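Local coordinates for amidohydrolase 3 domain-containing protein (Pyrococcus horikoshii, PDB 3IGH) that probably hydrolyses carbon-nitrogen bonds other than peptide bonds, on a substrate not yet known, at residues P61-L73 with H196-M208. Residues are numbered along the deposited sequence; the frame is centred on the assembly and turned at random.
With SO4 (sulfate ion), chain B; SO4 (sulfate ion), chain J; SO4 (sulfate ion), chain O.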
loop_
_atom_site.group_PDB
_atom_site.type_symbol
_atom_site.label_atom_id
_atom_site.label_comp_id
_atom_site.label_asym_id
_atom_site.label_seq_id
_atom_site.Cartn_x
_atom_site.Cartn_y
_atom_site.Cartn_z
ATOM N N PRO A 61 24.387 2.461 10.727
ATOM C CA PRO A 61 23.058 2.057 10.269
ATOM C C PRO A 61 22.400 1.133 11.285
ATOM O O PRO A 61 23.076 0.330 11.938
ATOM C CB PRO A 61 23.343 1.303 8.971
ATOM C CG PRO A 61 24.636 1.861 8.486
ATOM C CD PRO A 61 25.427 2.144 9.726
ATOM N N ALA A 62 21.092 1.267 11.445
ATOM C CA ALA A 62 20.382 0.446 12.417
ATOM C C ALA A 62 20.370 -1.022 11.982
ATOM O O ALA A 62 20.599 -1.333 10.806
ATOM C CB ALA A 62 18.967 0.983 12.623
ATOM N N PHE A 63 20.164 -1.929 12.934
ATOM C CA PHE A 63 20.072 -3.338 12.607
ATOM C C PHE A 63 18.799 -3.621 11.798
ATOM O O PHE A 63 17.774 -2.939 11.951
ATOM C CB PHE A 63 20.128 -4.209 13.867
ATOM C CG PHE A 63 21.491 -4.228 14.532
ATOM C CD1 PHE A 63 22.508 -5.051 14.044
ATOM C CD2 PHE A 63 21.756 -3.418 15.630
ATOM C CE1 PHE A 63 23.767 -5.082 14.654
ATOM C CE2 PHE A 63 23.010 -3.438 16.251
ATOM C CZ PHE A 63 24.017 -4.264 15.759
ATOM N N PHE A 64 18.901 -4.610 10.920
ATOM C CA PHE A 64 17.775 -5.060 10.102
ATOM C C PHE A 64 17.704 -6.574 10.315
ATOM O O PHE A 64 18.578 -7.309 9.866
ATOM C CB PHE A 64 18.061 -4.698 8.636
ATOM C CG PHE A 64 16.878 -4.847 7.690
ATOM C CD1 PHE A 64 16.653 -3.874 6.724
ATOM C CD2 PHE A 64 16.012 -5.951 7.744
ATOM C CE1 PHE A 64 15.571 -3.970 5.830
ATOM C CE2 PHE A 64 14.937 -6.060 6.861
ATOM C CZ PHE A 64 14.720 -5.055 5.898
ATOM N N ASP A 65 16.689 -7.043 11.033
ATOM C CA ASP A 65 16.540 -8.473 11.255
ATOM C C ASP A 65 15.766 -9.045 10.078
ATOM O O ASP A 65 14.578 -8.811 9.949
ATOM C CB ASP A 65 15.792 -8.745 12.566
ATOM C CG ASP A 65 15.838 -10.219 12.986
ATOM O OD1 ASP A 65 15.589 -11.119 12.156
ATOM O OD2 ASP A 65 16.074 -10.487 14.180
ATOM N N SER A 66 16.433 -9.826 9.241
ATOM C CA SER A 66 15.818 -10.254 7.978
ATOM C C SER A 66 14.857 -11.443 8.082
ATOM O O SER A 66 14.350 -11.914 7.058
ATOM C CB SER A 66 16.901 -10.517 6.921
ATOM O OG SER A 66 17.746 -11.579 7.314
ATOM N N HIS A 67 14.567 -11.910 9.298
ATOM C CA HIS A 67 13.657 -13.060 9.478
ATOM C C HIS A 67 13.239 -13.199 10.931
ATOM O O HIS A 67 13.986 -13.739 11.744
ATOM C CB HIS A 67 14.336 -14.355 8.989
ATOM C CG HIS A 67 13.476 -15.583 9.050
ATOM N ND1 HIS A 67 13.264 -16.386 7.951
ATOM C CD2 HIS A 67 12.812 -16.169 10.074
ATOM C CE1 HIS A 67 12.501 -17.408 8.293
ATOM N NE2 HIS A 67 12.204 -17.296 9.574
ATOM N N LEU A 68 12.039 -12.731 11.257
ATOM C CA LEU A 68 11.472 -12.990 12.572
ATOM C C LEU A 68 9.948 -13.054 12.525
ATOM O O LEU A 68 9.334 -12.803 11.485
ATOM C CB LEU A 68 11.975 -11.967 13.617
ATOM C CG LEU A 68 11.940 -10.462 13.347
ATOM C CD1 LEU A 68 10.511 -9.923 13.144
ATOM C CD2 LEU A 68 12.599 -9.758 14.512
ATOM N N HIS A 69 9.354 -13.370 13.668
ATOM C CA HIS A 69 7.916 -13.486 13.802
ATOM C C HIS A 69 7.469 -12.455 14.818
ATOM O O HIS A 69 7.547 -12.683 16.023
ATOM C CB HIS A 69 7.546 -14.884 14.288
ATOM C CG HIS A 69 8.090 -15.986 13.434
ATOM N ND1 HIS A 69 7.406 -16.493 12.350
ATOM C CD2 HIS A 69 9.244 -16.688 13.515
ATOM C CE1 HIS A 69 8.123 -17.454 11.791
ATOM N NE2 HIS A 69 9.245 -17.589 12.476
ATOM N N LEU A 70 7.004 -11.317 14.313
ATOM C CA LEU A 70 6.648 -10.165 15.123
ATOM C C LEU A 70 5.506 -10.497 16.080
ATOM O O LEU A 70 5.557 -10.143 17.254
ATOM C CB LEU A 70 6.270 -9.012 14.183
ATOM C CG LEU A 70 6.717 -7.565 14.346
ATOM C CD1 LEU A 70 8.159 -7.426 14.793
ATOM C CD2 LEU A 70 6.518 -6.818 13.030
ATOM N N ASP A 71 4.494 -11.208 15.587
ATOM C CA ASP A 71 3.353 -11.581 16.424
ATOM C C ASP A 71 3.748 -12.575 17.532
ATOM O O ASP A 71 3.353 -12.413 18.691
ATOM C CB ASP A 71 2.191 -12.120 15.578
ATOM C CG ASP A 71 2.595 -13.275 14.652
ATOM O OD1 ASP A 71 3.804 -13.559 14.444
ATOM O OD2 ASP A 71 1.676 -13.909 14.115
ATOM N N GLU A 72 4.554 -13.573 17.175
ATOM C CA GLU A 72 5.023 -14.564 18.135
ATOM C C GLU A 72 5.968 -13.953 19.161
ATOM O O GLU A 72 5.975 -14.377 20.307
ATOM C CB GLU A 72 5.686 -15.733 17.431
ATOM C CG GLU A 72 4.716 -16.609 16.645
ATOM C CD GLU A 72 5.423 -17.678 15.815
ATOM O OE1 GLU A 72 6.637 -17.909 16.017
ATOM O OE2 GLU A 72 4.758 -18.290 14.954
ATOM N N LEU A 73 6.752 -12.956 18.754
ATOM C CA LEU A 73 7.645 -12.271 19.688
ATOM C C LEU A 73 6.820 -11.526 20.742
ATOM O O LEU A 73 7.112 -11.600 21.934
ATOM C CB LEU A 73 8.599 -11.310 18.967
ATOM C CG LEU A 73 9.474 -10.391 19.841
ATOM C CD1 LEU A 73 10.327 -11.182 20.834
ATOM C CD2 LEU A 73 10.364 -9.471 18.966
ATOM N N HIS A 196 10.088 -3.541 21.759
ATOM C CA HIS A 196 11.204 -4.382 22.188
ATOM C C HIS A 196 12.354 -4.317 21.185
ATOM O O HIS A 196 13.519 -4.129 21.568
ATOM C CB HIS A 196 10.706 -5.822 22.361
ATOM C CG HIS A 196 11.748 -6.783 22.849
ATOM N ND1 HIS A 196 12.120 -6.871 24.174
ATOM C CD2 HIS A 196 12.470 -7.723 22.193
ATOM C CE1 HIS A 196 13.037 -7.811 24.311
ATOM N NE2 HIS A 196 13.267 -8.346 23.124
ATOM N N LEU A 197 12.029 -4.440 19.896
ATOM C CA LEU A 197 13.039 -4.389 18.837
ATOM C C LEU A 197 13.667 -3.013 18.706
ATOM O O LEU A 197 14.885 -2.896 18.572
ATOM C CB LEU A 197 12.445 -4.834 17.485
ATOM C CG LEU A 197 12.091 -6.323 17.477
ATOM C CD1 LEU A 197 11.114 -6.637 16.358
ATOM C CD2 LEU A 197 13.343 -7.206 17.386
ATOM N N LEU A 198 12.833 -1.978 18.766
ATOM C CA LEU A 198 13.299 -0.595 18.659
ATOM C C LEU A 198 14.279 -0.264 19.793
ATOM O O LEU A 198 15.321 0.356 19.558
ATOM C CB LEU A 198 12.105 0.367 18.667
ATOM C CG LEU A 198 12.234 1.794 18.135
ATOM C CD1 LEU A 198 12.734 1.817 16.706
ATOM C CD2 LEU A 198 10.884 2.490 18.229
ATOM N N ASP A 199 13.970 -0.731 21.003
ATOM C CA ASP A 199 14.868 -0.552 22.156
ATOM C C ASP A 199 16.206 -1.262 21.986
ATOM O O ASP A 199 17.199 -0.873 22.598
ATOM C CB ASP A 199 14.199 -1.001 23.461
ATOM C CG ASP A 199 13.137 -0.020 23.949
ATOM O OD1 ASP A 199 13.049 1.104 23.404
ATOM O OD2 ASP A 199 12.382 -0.380 24.879
ATOM N N LEU A 200 16.223 -2.300 21.149
ATOM C CA LEU A 200 17.430 -3.049 20.850
ATOM C C LEU A 200 18.219 -2.493 19.660
ATOM O O LEU A 200 19.289 -3.007 19.325
ATOM C CB LEU A 200 17.077 -4.523 20.613
ATOM C CG LEU A 200 16.802 -5.325 21.886
ATOM C CD1 LEU A 200 16.117 -6.651 21.559
ATOM C CD2 LEU A 200 18.108 -5.543 22.653
ATOM N N GLY A 201 17.697 -1.456 19.018
ATOM C CA GLY A 201 18.351 -0.888 17.834
ATOM C C GLY A 201 17.999 -1.584 16.515
ATOM O O GLY A 201 18.645 -1.348 15.496
ATOM N N VAL A 202 16.974 -2.434 16.533
ATOM C CA VAL A 202 16.502 -3.110 15.311
ATOM C C VAL A 202 15.349 -2.279 14.745
ATOM O O VAL A 202 14.261 -2.239 15.329
ATOM C CB VAL A 202 16.019 -4.555 15.606
ATOM C CG1 VAL A 202 15.534 -5.265 14.318
ATOM C CG2 VAL A 202 17.123 -5.363 16.246
ATOM N N LYS A 203 15.594 -1.590 13.632
ATOM C CA LYS A 203 14.609 -0.638 13.122
ATOM C C LYS A 203 13.887 -1.090 11.857
ATOM O O LYS A 203 12.995 -0.398 11.386
ATOM C CB LYS A 203 15.227 0.746 12.931
ATOM C CG LYS A 203 15.656 1.383 14.259
ATOM C CD LYS A 203 16.030 2.847 14.094
ATOM C CE LYS A 203 16.339 3.459 15.452
ATOM N NZ LYS A 203 16.563 4.917 15.350
ATOM N N SER A 204 14.282 -2.243 11.325
ATOM C CA SER A 204 13.635 -2.836 10.144
ATOM C C SER A 204 13.623 -4.349 10.305
ATOM O O SER A 204 14.565 -4.921 10.865
ATOM C CB SER A 204 14.382 -2.487 8.861
ATOM O OG SER A 204 14.521 -1.100 8.649
ATOM N N VAL A 205 12.557 -4.999 9.833
ATOM C CA VAL A 205 12.445 -6.456 9.909
ATOM C C VAL A 205 11.789 -7.019 8.652
ATOM O O VAL A 205 11.039 -6.306 7.978
ATOM C CB VAL A 205 11.619 -6.947 11.174
ATOM C CG1 VAL A 205 12.242 -6.466 12.510
ATOM C CG2 VAL A 205 10.143 -6.525 11.106
ATOM N N SER A 206 12.091 -8.277 8.330
ATOM C CA SER A 206 11.179 -9.085 7.526
ATOM C C SER A 206 10.378 -9.969 8.465
ATOM O O SER A 206 10.936 -10.794 9.203
ATOM C CB SER A 206 11.898 -9.965 6.507
ATOM O OG SER A 206 12.675 -9.198 5.613
ATOM N N PHE A 207 9.069 -9.772 8.433
ATOM C CA PHE A 207 8.125 -10.497 9.278
ATOM C C PHE A 207 7.639 -11.670 8.434
ATOM O O PHE A 207 6.947 -11.484 7.442
ATOM C CB PHE A 207 7.002 -9.529 9.704
ATOM C CG PHE A 207 5.872 -10.137 10.522
ATOM C CD1 PHE A 207 5.901 -11.452 11.003
ATOM C CD2 PHE A 207 4.771 -9.337 10.845
ATOM C CE1 PHE A 207 4.815 -11.978 11.735
ATOM C CE2 PHE A 207 3.698 -9.841 11.586
ATOM C CZ PHE A 207 3.719 -11.163 12.032
ATOM N N MET A 208 8.035 -12.876 8.835
ATOM C CA MET A 208 7.745 -14.108 8.085
ATOM C C MET A 208 6.476 -14.813 8.541
ATOM O O MET A 208 6.195 -14.856 9.728
ATOM C CB MET A 208 8.921 -15.070 8.219
ATOM C CG MET A 208 10.276 -14.364 8.085
ATOM S SD MET A 208 10.468 -13.591 6.462
ATOM C CE MET A 208 10.357 -15.111 5.551
HETATM S S SO4 B . 10.925 -20.681 10.131
HETATM O O1 SO4 B . 10.226 -19.429 10.342
HETATM O O2 SO4 B . 12.007 -20.788 11.098
HETATM O O3 SO4 B . 10.003 -21.786 10.358
HETATM O O4 SO4 B . 11.480 -20.704 8.773
HETATM S S SO4 J . 13.986 -11.983 23.892
HETATM O O1 SO4 J . 13.461 -11.201 25.005
HETATM O O2 SO4 J . 15.097 -12.801 24.366
HETATM O O3 SO4 J . 12.941 -12.850 23.356
HETATM O O4 SO4 J . 14.458 -11.075 22.854
HETATM S S SO4 O . 13.034 6.634 13.460
HETATM O O1 SO4 O . 13.316 8.047 13.222
HETATM O O2 SO4 O . 11.716 6.520 14.075
HETATM O O3 SO4 O . 13.034 5.919 12.186
HETATM O O4 SO4 O . 14.040 6.055 14.349
HETATM O O HOH W 1 17.095 -0.956 9.928
HETATM O O HOH W 2 4.665 -15.540 12.379
#
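Phe63 to Asp65 runs parallel to strand 202-208 in the amidohydrolase TIM barrel; the chain then turns at Ser66 and His67, and Leu68 pairs again with Phe207, the register slipping at two beta bulges, between Phe63 and Phe64 and between Asp65 and Leu68. Ser204 sets its CB over one face of the Phe64 ring, 3.5 Å from the centroid and offset toward the rim, while its OG turns to Asn230. On the side of the sheet that carries Asp65, Leu68 crosses Val205 at about a right angle, CD1 lying 3.7 Å from Val205 CB; its CD2 meets Leu197 CD2 tip to tip. Leu70 lays CB over the centre of the Phe207 ring, 10° off the normal, and packs CD1 against Leu197 CD1. Asp71 OD1 reaches the edge of the same ring, 3.3 Å from Phe207 CE1, its carboxylate plane 63° from the ring plane. His67 and His69 match the HxH pair that usually binds metal in this superfamily; here both NE2 atoms donate to one oxygen of a sulfate, probably from the crystallisation liquor, weakly from His69. Glu338 hydrogen-bonds His67 ND1, and Met208 CG lies over the centre of one face of the His67 ring, 3.5 Å from its centroid.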